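PDB 6RSX: regulatory Subunit of Protein Kinase A (cAMP-dependent) from Euglena gracilis from Euglena gracilis, which binds cyclic AMP in two cyclic nucleotide-binding domains and, as in other regulatory subunits of protein kinase A, probably restrains the catalytic subunit until the nucleotide binds. Local coordinates for residues Ile194-Gly199 with Ala248-Glu253; Gly211-Asn216 with Gly254-Val259. All coordinates share one frame; numbering follows the deposited sequence.

Contact 1. Residues Ile194-Gly199 with Ala248-Glu253. With CMP (adenosine-3',5'-cyclic-monophosphate), chain C.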
ATOM      1  N   ILE A 194     -10.138  22.725  -1.334  1.00 43.74           N
ATOM      2  CA  ILE A 194     -10.551  21.774  -2.362  1.00 46.70           C
ATOM      3  C   ILE A 194      -9.605  20.580  -2.327  1.00 47.63           C
ATOM      4  O   ILE A 194      -8.384  20.757  -2.276  1.00 46.12           O
ATOM      5  CB  ILE A 194     -10.529  22.435  -3.745  1.00 46.62           C
ATOM      6  CG1 ILE A 194     -11.621  23.501  -3.845  1.00 49.29           C
ATOM      7  CG2 ILE A 194     -10.667  21.397  -4.855  1.00 47.22           C
ATOM      8  CD1 ILE A 194     -11.568  24.229  -5.157  1.00 51.47           C
ATOM      9  N   VAL A 195     -10.157  19.369  -2.367  1.00 45.93           N
ATOM     10  CA  VAL A 195      -9.345  18.142  -2.361  1.00 42.54           C
ATOM     11  C   VAL A 195      -9.154  17.607  -3.764  1.00 45.14           C
ATOM     12  O   VAL A 195      -8.021  17.419  -4.199  1.00 43.39           O
ATOM     13  CB  VAL A 195      -9.949  17.070  -1.429  1.00 40.25           C
ATOM     14  CG1 VAL A 195      -8.999  15.799  -1.364  1.00 40.91           C
ATOM     15  CG2 VAL A 195     -10.152  17.653  -0.019  1.00 44.60           C
ATOM     16  N   VAL A 196     -10.253  17.372  -4.491  1.00 43.88           N
ATOM     17  CA  VAL A 196     -10.225  17.048  -5.913  1.00 38.12           C
ATOM     18  C   VAL A 196     -11.183  17.994  -6.639  1.00 48.39           C
ATOM     19  O   VAL A 196     -12.260  18.328  -6.127  1.00 43.58           O
ATOM     20  CB  VAL A 196     -10.601  15.585  -6.216  1.00 43.06           C
ATOM     21  CG1 VAL A 196      -9.685  14.621  -5.431  1.00 43.97           C
ATOM     22  CG2 VAL A 196     -12.051  15.301  -5.892  1.00 41.86           C
ATOM     23  N   LYS A 197     -10.795  18.398  -7.833  1.00 46.32           N
ATOM     24  CA  LYS A 197     -11.485  19.441  -8.587  1.00 48.99           C
ATOM     25  C   LYS A 197     -12.180  18.813  -9.785  1.00 50.64           C
ATOM     26  O   LYS A 197     -11.548  18.083 -10.559  1.00 47.24           O
ATOM     27  CB  LYS A 197     -10.491  20.518  -9.041  1.00 52.70           C
ATOM     28  CG  LYS A 197     -11.060  21.528 -10.034  1.00 65.77           C
ATOM     29  CD  LYS A 197     -12.225  22.289  -9.405  1.00 65.28           C
ATOM     30  CE  LYS A 197     -12.956  23.208 -10.384  1.00 67.15           C
ATOM     31  NZ  LYS A 197     -14.151  23.773  -9.694  1.00 69.00           N
ATOM     32  N   GLU A 198     -13.481  19.095  -9.938  0.61 49.71           N
ATOM     33  CA  GLU A 198     -14.194  18.597 -11.104  0.61 50.63           C
ATOM     34  C   GLU A 198     -13.402  18.933 -12.361  0.61 51.36           C
ATOM     35  O   GLU A 198     -12.808  20.008 -12.470  0.61 53.18           O
ATOM     36  CB  GLU A 198     -15.616  19.193 -11.206  0.61 50.38           C
ATOM     37  CG  GLU A 198     -16.426  18.621 -12.386  0.61 45.72           C
ATOM     38  CD  GLU A 198     -17.857  19.175 -12.517  0.61 50.33           C
ATOM     39  OE1 GLU A 198     -18.252  20.042 -11.714  0.61 47.99           O
ATOM     40  OE2 GLU A 198     -18.594  18.730 -13.429  0.61 52.51           O
ATOM     41  N   GLY A 199     -13.377  17.994 -13.299  1.00 43.54           N
ATOM     42  CA  GLY A 199     -12.694  18.198 -14.552  1.00 54.94           C
ATOM     43  C   GLY A 199     -11.211  17.878 -14.537  1.00 59.65           C
ATOM     44  O   GLY A 199     -10.640  17.641 -15.605  1.00 62.49           O
ATOM     45  N   ALA A 248     -16.688  15.657 -10.084  1.00 43.51           N
ATOM     46  CA  ALA A 248     -17.161  16.569  -9.061  1.00 40.66           C
ATOM     47  C   ALA A 248     -15.986  17.157  -8.297  1.00 47.06           C
ATOM     48  O   ALA A 248     -14.861  16.645  -8.318  1.00 45.70           O
ATOM     49  CB  ALA A 248     -18.141  15.874  -8.110  1.00 44.80           C
ATOM     50  N   THR A 249     -16.274  18.238  -7.603  1.00 45.51           N
ATOM     51  CA  THR A 249     -15.322  18.879  -6.723  1.00 46.25           C
ATOM     52  C   THR A 249     -15.640  18.476  -5.290  1.00 46.56           C
ATOM     53  O   THR A 249     -16.802  18.478  -4.887  1.00 43.19           O
ATOM     54  CB  THR A 249     -15.390  20.392  -6.913  1.00 51.40           C
ATOM     55  OG1 THR A 249     -15.083  20.668  -8.283  1.00 46.59           O
ATOM     56  CG2 THR A 249     -14.395  21.112  -6.014  1.00 50.80           C
ATOM     57  N   VAL A 250     -14.629  18.034  -4.554  1.00 39.85           N
ATOM     58  CA  VAL A 250     -14.798  17.696  -3.149  1.00 42.47           C
ATOM     59  C   VAL A 250     -14.007  18.710  -2.336  1.00 42.45           C
ATOM     60  O   VAL A 250     -12.800  18.896  -2.564  1.00 44.51           O
ATOM     61  CB  VAL A 250     -14.370  16.245  -2.870  1.00 38.54           C
ATOM     62  CG1 VAL A 250     -14.619  15.875  -1.397  1.00 44.82           C
ATOM     63  CG2 VAL A 250     -15.098  15.298  -3.818  1.00 37.90           C
ATOM     64  N   VAL A 251     -14.682  19.366  -1.388  1.00 39.93           N
ATOM     65  CA  VAL A 251     -14.121  20.501  -0.668  1.00 39.60           C
ATOM     66  C   VAL A 251     -14.386  20.341   0.829  1.00 41.60           C
ATOM     67  O   VAL A 251     -15.493  19.977   1.247  1.00 42.57           O
ATOM     68  CB  VAL A 251     -14.704  21.827  -1.216  1.00 44.63           C
ATOM     69  CG1 VAL A 251     -16.199  21.854  -1.003  1.00 48.17           C
ATOM     70  CG2 VAL A 251     -14.038  23.023  -0.587  1.00 43.05           C
ATOM     71  N   SER A 252     -13.358  20.575   1.639  1.00 43.54           N
ATOM     72  CA  SER A 252     -13.508  20.406   3.074  1.00 45.16           C
ATOM     73  C   SER A 252     -14.447  21.472   3.631  1.00 51.61           C
ATOM     74  O   SER A 252     -14.452  22.622   3.181  1.00 48.07           O
ATOM     75  CB  SER A 252     -12.137  20.470   3.765  1.00 39.48           C
ATOM     76  OG  SER A 252     -12.240  20.079   5.129  1.00 45.05           O
ATOM     77  N   GLU A 253     -15.277  21.069   4.589  1.00 48.95           N
ATOM     78  CA  GLU A 253     -16.180  21.969   5.302  1.00 52.04           C
ATOM     79  C   GLU A 253     -15.696  21.947   6.744  1.00 56.41           C
ATOM     80  O   GLU A 253     -15.912  20.967   7.468  1.00 50.72           O
ATOM     81  CB  GLU A 253     -17.637  21.523   5.161  1.00 54.09           C
ATOM     82  CG  GLU A 253     -18.637  22.405   5.902  1.00 63.64           C
ATOM     83  CD  GLU A 253     -19.179  23.546   5.044  1.00 72.15           C
ATOM     84  OE1 GLU A 253     -18.378  24.356   4.514  1.00 75.33           O
ATOM     85  OE2 GLU A 253     -20.415  23.627   4.891  1.00 78.12           O
TER
HETATM   86  P   CMP C 502     -14.291  11.207  -8.675  1.00 40.29           P
HETATM   87  O1P CMP C 502     -12.802  10.557  -8.875  1.00 48.25           O
HETATM   88  O2P CMP C 502     -15.086  11.410  -9.905  1.00 42.09           O
HETATM   89  O5' CMP C 502     -14.089  12.661  -8.051  1.00 41.72           O
HETATM   90  C5' CMP C 502     -15.181  13.284  -7.364  1.00 40.23           C
HETATM   91  C4' CMP C 502     -15.806  12.256  -6.459  1.00 37.75           C
HETATM   92  O4' CMP C 502     -16.983  12.680  -5.752  1.00 39.83           O
HETATM   93  C3' CMP C 502     -16.271  10.974  -7.097  1.00 36.55           C
HETATM   94  O3' CMP C 502     -15.208  10.216  -7.670  1.00 37.53           O
HETATM   95  C2' CMP C 502     -16.986  10.302  -5.936  1.00 43.68           C
HETATM   96  O2' CMP C 502     -16.004   9.666  -5.094  1.00 41.34           O
HETATM   97  C1' CMP C 502     -17.540  11.524  -5.165  1.00 42.13           C
HETATM   98  N9  CMP C 502     -19.004  11.603  -5.138  1.00 41.66           N
HETATM   99  C8  CMP C 502     -19.741  11.668  -4.024  1.00 39.19           C
HETATM  100  N7  CMP C 502     -21.017  11.734  -4.389  1.00 46.03           N
HETATM  101  C5  CMP C 502     -21.047  11.738  -5.733  1.00 43.79           C
HETATM  102  C6  CMP C 502     -22.113  11.800  -6.595  1.00 45.00           C
HETATM  103  N6  CMP C 502     -23.523  11.876  -6.342  1.00 48.57           N
HETATM  104  N1  CMP C 502     -21.916  11.768  -7.900  1.00 42.27           N
HETATM  105  C2  CMP C 502     -20.645  11.688  -8.376  1.00 46.74           C
HETATM  106  N3  CMP C 502     -19.573  11.615  -7.518  1.00 39.78           N
HETATM  107  C4  CMP C 502     -19.808  11.657  -6.206  1.00 43.10           C
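A classic beta bulge sets two residues, Val195 and Val196, against the single Val250 in the edge strand of an antiparallel sheet of the second cyclic nucleotide-binding domain, a cupin-type beta roll. Two backbone bonds bracket the bulge: Val195 N gives its hydrogen to Val250 O at 2.7 Å, nearly straight, and Val250 N returns one to Val196 O. The extra residue turns the chain a corner at Val195, whose side chain rests on Tyr206 and Phe235.

Val196 and Val250 run alongside one another, their CG2 methyls 3.7 Å apart. Both belong to the cyclic AMP pocket: Val250 CG2 lies 3.8 Å from the ribose O4' of the nucleotide, and branched, apolar valines suit this wall beside the sugar. Ile194 and Val251 pair on the other face, where CG1 of the isoleucine meets CG2 of the valine obliquely.

Beyond the bulge a side chain bonds to the backbone opposite. Thr249 turns OG1 to the side of its own backbone N, opposite the carbonyl carbon (chi1 -59°), and there it accepts the hydrogen of Glu198 N, while its CG2 packs 3.9 Å from Ile194 CG2. A valine here would probably leave Glu198 N without its acceptor and press a methyl against that N-H. The extended Glu198 chain runs past Ala248 and, in one of its two conformers, OE1 takes the backbone N-H of Thr218. The Glu198 N to Thr249 OG1 bond measures 2.8 Å, with 168° at the hydrogen.

Contact 2. Residues Gly211-Asn216 with Gly254-Val259. With CMP (adenosine-3',5'-cyclic-monophosphate), chain C.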
ATOM      1  N   GLY A 211     -14.312  14.916  10.156  1.00 43.82           N
ATOM      2  CA  GLY A 211     -14.617  16.085   9.369  1.00 46.55           C
ATOM      3  C   GLY A 211     -15.770  15.864   8.406  1.00 41.57           C
ATOM      4  O   GLY A 211     -16.612  14.978   8.569  1.00 42.88           O
ATOM      5  N   LYS A 212     -15.782  16.679   7.360  1.00 41.55           N
ATOM      6  CA  LYS A 212     -16.958  16.774   6.496  1.00 41.59           C
ATOM      7  C   LYS A 212     -16.500  17.330   5.158  1.00 36.02           C
ATOM      8  O   LYS A 212     -15.660  18.235   5.128  1.00 44.29           O
ATOM      9  CB  LYS A 212     -18.030  17.680   7.128  1.00 40.99           C
ATOM     10  CG  LYS A 212     -19.285  17.891   6.264  1.00 42.96           C
ATOM     11  CD  LYS A 212     -20.080  19.108   6.729  1.00 61.59           C
ATOM     12  CE  LYS A 212     -21.418  18.698   7.304  1.00 65.79           C
ATOM     13  NZ  LYS A 212     -21.220  17.765   8.445  1.00 70.03           N
ATOM     14  N   MET A 213     -17.007  16.758   4.067  1.00 38.85           N
ATOM     15  CA  MET A 213     -16.741  17.254   2.716  1.00 39.54           C
ATOM     16  C   MET A 213     -18.038  17.595   1.989  1.00 41.17           C
ATOM     17  O   MET A 213     -19.007  16.835   2.031  1.00 39.44           O
ATOM     18  CB  MET A 213     -16.004  16.231   1.848  1.00 39.09           C
ATOM     19  CG  MET A 213     -14.632  15.783   2.376  1.00 39.57           C
ATOM     20  SD  MET A 213     -13.393  17.034   2.105  0.81 40.92           S
ATOM     21  CE  MET A 213     -12.058  16.298   3.090  1.00 42.27           C
ATOM     22  N   LYS A 214     -18.034  18.705   1.270  1.00 40.29           N
ATOM     23  CA  LYS A 214     -19.092  18.952   0.290  1.00 41.15           C
ATOM     24  C   LYS A 214     -18.659  18.396  -1.060  1.00 36.80           C
ATOM     25  O   LYS A 214     -17.501  18.562  -1.456  1.00 42.15           O
ATOM     26  CB  LYS A 214     -19.367  20.448   0.164  1.00 44.65           C
ATOM     27  CG  LYS A 214     -20.065  21.074   1.352  1.00 54.23           C
ATOM     28  CD  LYS A 214     -20.405  22.522   0.991  1.00 60.44           C
ATOM     29  CE  LYS A 214     -21.221  23.221   2.069  1.00 73.49           C
ATOM     30  NZ  LYS A 214     -21.456  24.665   1.731  1.00 72.11           N
ATOM     31  N   VAL A 215     -19.600  17.760  -1.773  1.00 41.00           N
ATOM     32  CA  VAL A 215     -19.410  17.301  -3.148  1.00 32.62           C
ATOM     33  C   VAL A 215     -20.219  18.243  -4.029  1.00 36.44           C
ATOM     34  O   VAL A 215     -21.450  18.226  -3.960  1.00 40.92           O
ATOM     35  CB  VAL A 215     -19.885  15.860  -3.346  1.00 34.45           C
ATOM     36  CG1 VAL A 215     -19.539  15.357  -4.746  1.00 34.82           C
ATOM     37  CG2 VAL A 215     -19.211  14.913  -2.279  1.00 34.56           C
ATOM     38  N   ASN A 216     -19.525  19.032  -4.852  1.00 40.50           N
ATOM     39  CA  ASN A 216     -20.131  20.077  -5.684  1.00 38.22           C
ATOM     40  C   ASN A 216     -19.940  19.760  -7.163  1.00 39.78           C
ATOM     41  O   ASN A 216     -18.918  19.218  -7.579  1.00 43.15           O
ATOM     42  CB  ASN A 216     -19.498  21.434  -5.377  1.00 39.98           C
ATOM     43  CG  ASN A 216     -19.755  21.887  -3.970  1.00 44.30           C
ATOM     44  OD1 ASN A 216     -20.732  21.465  -3.336  1.00 47.73           O
ATOM     45  ND2 ASN A 216     -18.897  22.766  -3.467  1.00 49.91           N
ATOM     46  N   GLY A 254     -15.019  23.011   7.151  1.00 51.57           N
ATOM     47  CA  GLY A 254     -14.268  22.953   8.382  1.00 54.20           C
ATOM     48  C   GLY A 254     -13.018  22.129   8.164  1.00 55.14           C
ATOM     49  O   GLY A 254     -12.672  21.777   7.039  1.00 49.68           O
ATOM     50  N   VAL A 255     -12.334  21.822   9.269  1.00 47.18           N
ATOM     51  CA  VAL A 255     -11.111  21.029   9.218  1.00 50.77           C
ATOM     52  C   VAL A 255     -11.474  19.554   9.099  1.00 47.21           C
ATOM     53  O   VAL A 255     -12.371  19.055   9.794  1.00 47.07           O
ATOM     54  CB  VAL A 255     -10.245  21.293  10.456  1.00 49.77           C
ATOM     55  CG1 VAL A 255      -9.064  20.324  10.491  1.00 49.73           C
ATOM     56  CG2 VAL A 255      -9.768  22.735  10.436  1.00 52.43           C
ATOM     57  N   SER A 256     -10.788  18.855   8.204  1.00 47.24           N
ATOM     58  CA  SER A 256     -11.019  17.439   7.987  1.00 44.26           C
ATOM     59  C   SER A 256      -9.685  16.716   7.999  1.00 44.25           C
ATOM     60  O   SER A 256      -8.674  17.249   7.529  1.00 44.44           O
ATOM     61  CB  SER A 256     -11.721  17.179   6.655  1.00 43.03           C
ATOM     62  OG  SER A 256     -13.026  17.708   6.705  1.00 47.20           O
ATOM     63  N   HIS A 257      -9.698  15.492   8.519  1.00 44.07           N
ATOM     64  CA  HIS A 257      -8.525  14.623   8.496  1.00 45.07           C
ATOM     65  C   HIS A 257      -8.834  13.381   7.689  1.00 39.79           C
ATOM     66  O   HIS A 257      -9.846  12.705   7.928  1.00 46.46           O
ATOM     67  CB  HIS A 257      -8.080  14.241   9.899  1.00 48.39           C
ATOM     68  CG  HIS A 257      -7.705  15.419  10.719  1.00 49.14           C
ATOM     69  ND1 HIS A 257      -8.595  16.044  11.560  1.00 49.43           N
ATOM     70  CD2 HIS A 257      -6.544  16.110  10.806  1.00 51.76           C
ATOM     71  CE1 HIS A 257      -7.993  17.065  12.145  1.00 56.65           C
ATOM     72  NE2 HIS A 257      -6.747  17.122  11.709  1.00 62.77           N
ATOM     73  N   CYS A 258      -7.982  13.106   6.716  1.00 38.67           N
ATOM     74  CA  CYS A 258      -8.181  12.008   5.798  1.00 39.49           C
ATOM     75  C   CYS A 258      -6.929  11.149   5.759  1.00 38.41           C
ATOM     76  O   CYS A 258      -5.878  11.492   6.315  1.00 40.02           O
ATOM     77  CB  CYS A 258      -8.496  12.514   4.391  1.00 36.43           C
ATOM     78  SG  CYS A 258     -10.088  13.403   4.312  0.76 40.26           S
ATOM     79  N   VAL A 259      -7.056  10.011   5.106  1.00 41.79           N
ATOM     80  CA  VAL A 259      -5.887   9.300   4.607  1.00 39.93           C
ATOM     81  C   VAL A 259      -6.130   9.045   3.132  1.00 37.32           C
ATOM     82  O   VAL A 259      -7.279   8.919   2.674  1.00 37.49           O
ATOM     83  CB  VAL A 259      -5.602   7.974   5.361  1.00 37.19           C
ATOM     84  CG1 VAL A 259      -4.942   8.256   6.704  1.00 40.40           C
ATOM     85  CG2 VAL A 259      -6.894   7.203   5.546  1.00 37.72           C
TER
HETATM   86  P   CMP C 502     -14.291  11.207  -8.675  1.00 40.29           P
HETATM   87  O1P CMP C 502     -12.802  10.557  -8.875  1.00 48.25           O
HETATM   88  O2P CMP C 502     -15.086  11.410  -9.905  1.00 42.09           O
HETATM   89  O5' CMP C 502     -14.089  12.661  -8.051  1.00 41.72           O
HETATM   90  C5' CMP C 502     -15.181  13.284  -7.364  1.00 40.23           C
HETATM   91  C4' CMP C 502     -15.806  12.256  -6.459  1.00 37.75           C
HETATM   92  O4' CMP C 502     -16.983  12.680  -5.752  1.00 39.83           O
HETATM   93  C3' CMP C 502     -16.271  10.974  -7.097  1.00 36.55           C
HETATM   94  O3' CMP C 502     -15.208  10.216  -7.670  1.00 37.53           O
HETATM   95  C2' CMP C 502     -16.986  10.302  -5.936  1.00 43.68           C
HETATM   96  O2' CMP C 502     -16.004   9.666  -5.094  1.00 41.34           O
HETATM   97  C1' CMP C 502     -17.540  11.524  -5.165  1.00 42.13           C
HETATM   98  N9  CMP C 502     -19.004  11.603  -5.138  1.00 41.66           N
HETATM   99  C8  CMP C 502     -19.741  11.668  -4.024  1.00 39.19           C
HETATM  100  N7  CMP C 502     -21.017  11.734  -4.389  1.00 46.03           N
HETATM  101  C5  CMP C 502     -21.047  11.738  -5.733  1.00 43.79           C
HETATM  102  C6  CMP C 502     -22.113  11.800  -6.595  1.00 45.00           C
HETATM  103  N6  CMP C 502     -23.523  11.876  -6.342  1.00 48.57           N
HETATM  104  N1  CMP C 502     -21.916  11.768  -7.900  1.00 42.27           N
HETATM  105  C2  CMP C 502     -20.645  11.688  -8.376  1.00 46.74           C
HETATM  106  N3  CMP C 502     -19.573  11.615  -7.518  1.00 39.78           N
HETATM  107  C4  CMP C 502     -19.808  11.657  -6.206  1.00 43.10           C
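Ser256 turns its CB toward Gly211 and Lys212, while Met213 bends round to meet it from strand 213-219 in the other sheet, so that the serine meets a backbone N-H with its hydroxyl and the methionine's methyl with its CB. The touching parts, Gly211 to Met213 and Val255 to Cys258, run 85° apart; strands 213-219 and 256-262 belong to different sheets of the beta roll.

Ser256 OG accepts the hydrogen of Lys212 N at 3.0 Å, with 159° at the hydrogen, and is also hydrogen-bonded to Ser252 OG. Gly211 comes so close, its CA 3.5 Å from Ser256 OG, that a side chain there would strike the hydroxyl; its positive phi also suits a residue without CB.

Met213 has CG anti to its carbonyl carbon and the chain folded at chi2 (-76°), which carries CE over to the other strand. There the methyl sits 3.7 Å from Ser256 CB and equally far from Cys258 SG, and Phe189 lies against both Met213 and Cys258. A long, flexible methionine suits this junction because it can reach across, and the small serine and cysteine leave room for its methyl. Farther along the same strand, Val215 puts CG2 3.7 Å from C8 of the adenine.

The chemistry thus divides: a buried serine hydroxyl takes up the backbone N-H of Lys212, and the Met213 methyl makes an apolar contact with Ser256 CB and the Cys258 sulfur.

From the N terminus the order is 194-199, 211-216, 248-253, 254-259, so the two contacts cross. Contact 1 closes the longer loop, 48 residues from the edge strand to strand 249-252; contact 2 closes one of 37 residues, from strand 213-219 to strand 256-262. Both loops include the helix 237-242. Strand 249-252 lies between strands 194-196 and 213-219, so contact 1 and the adjoining strand pair, in which Thr249 O lies 2.8 Å from Asn216 N, belong to one sheet. Contact 2 joins that sheet to the one in which strand 256-262 lies between 185-189 and 204-208. Contact 1 lines the cyclic AMP site with Val196, Ala248 and Val250; of 211-216, Val215 touches it.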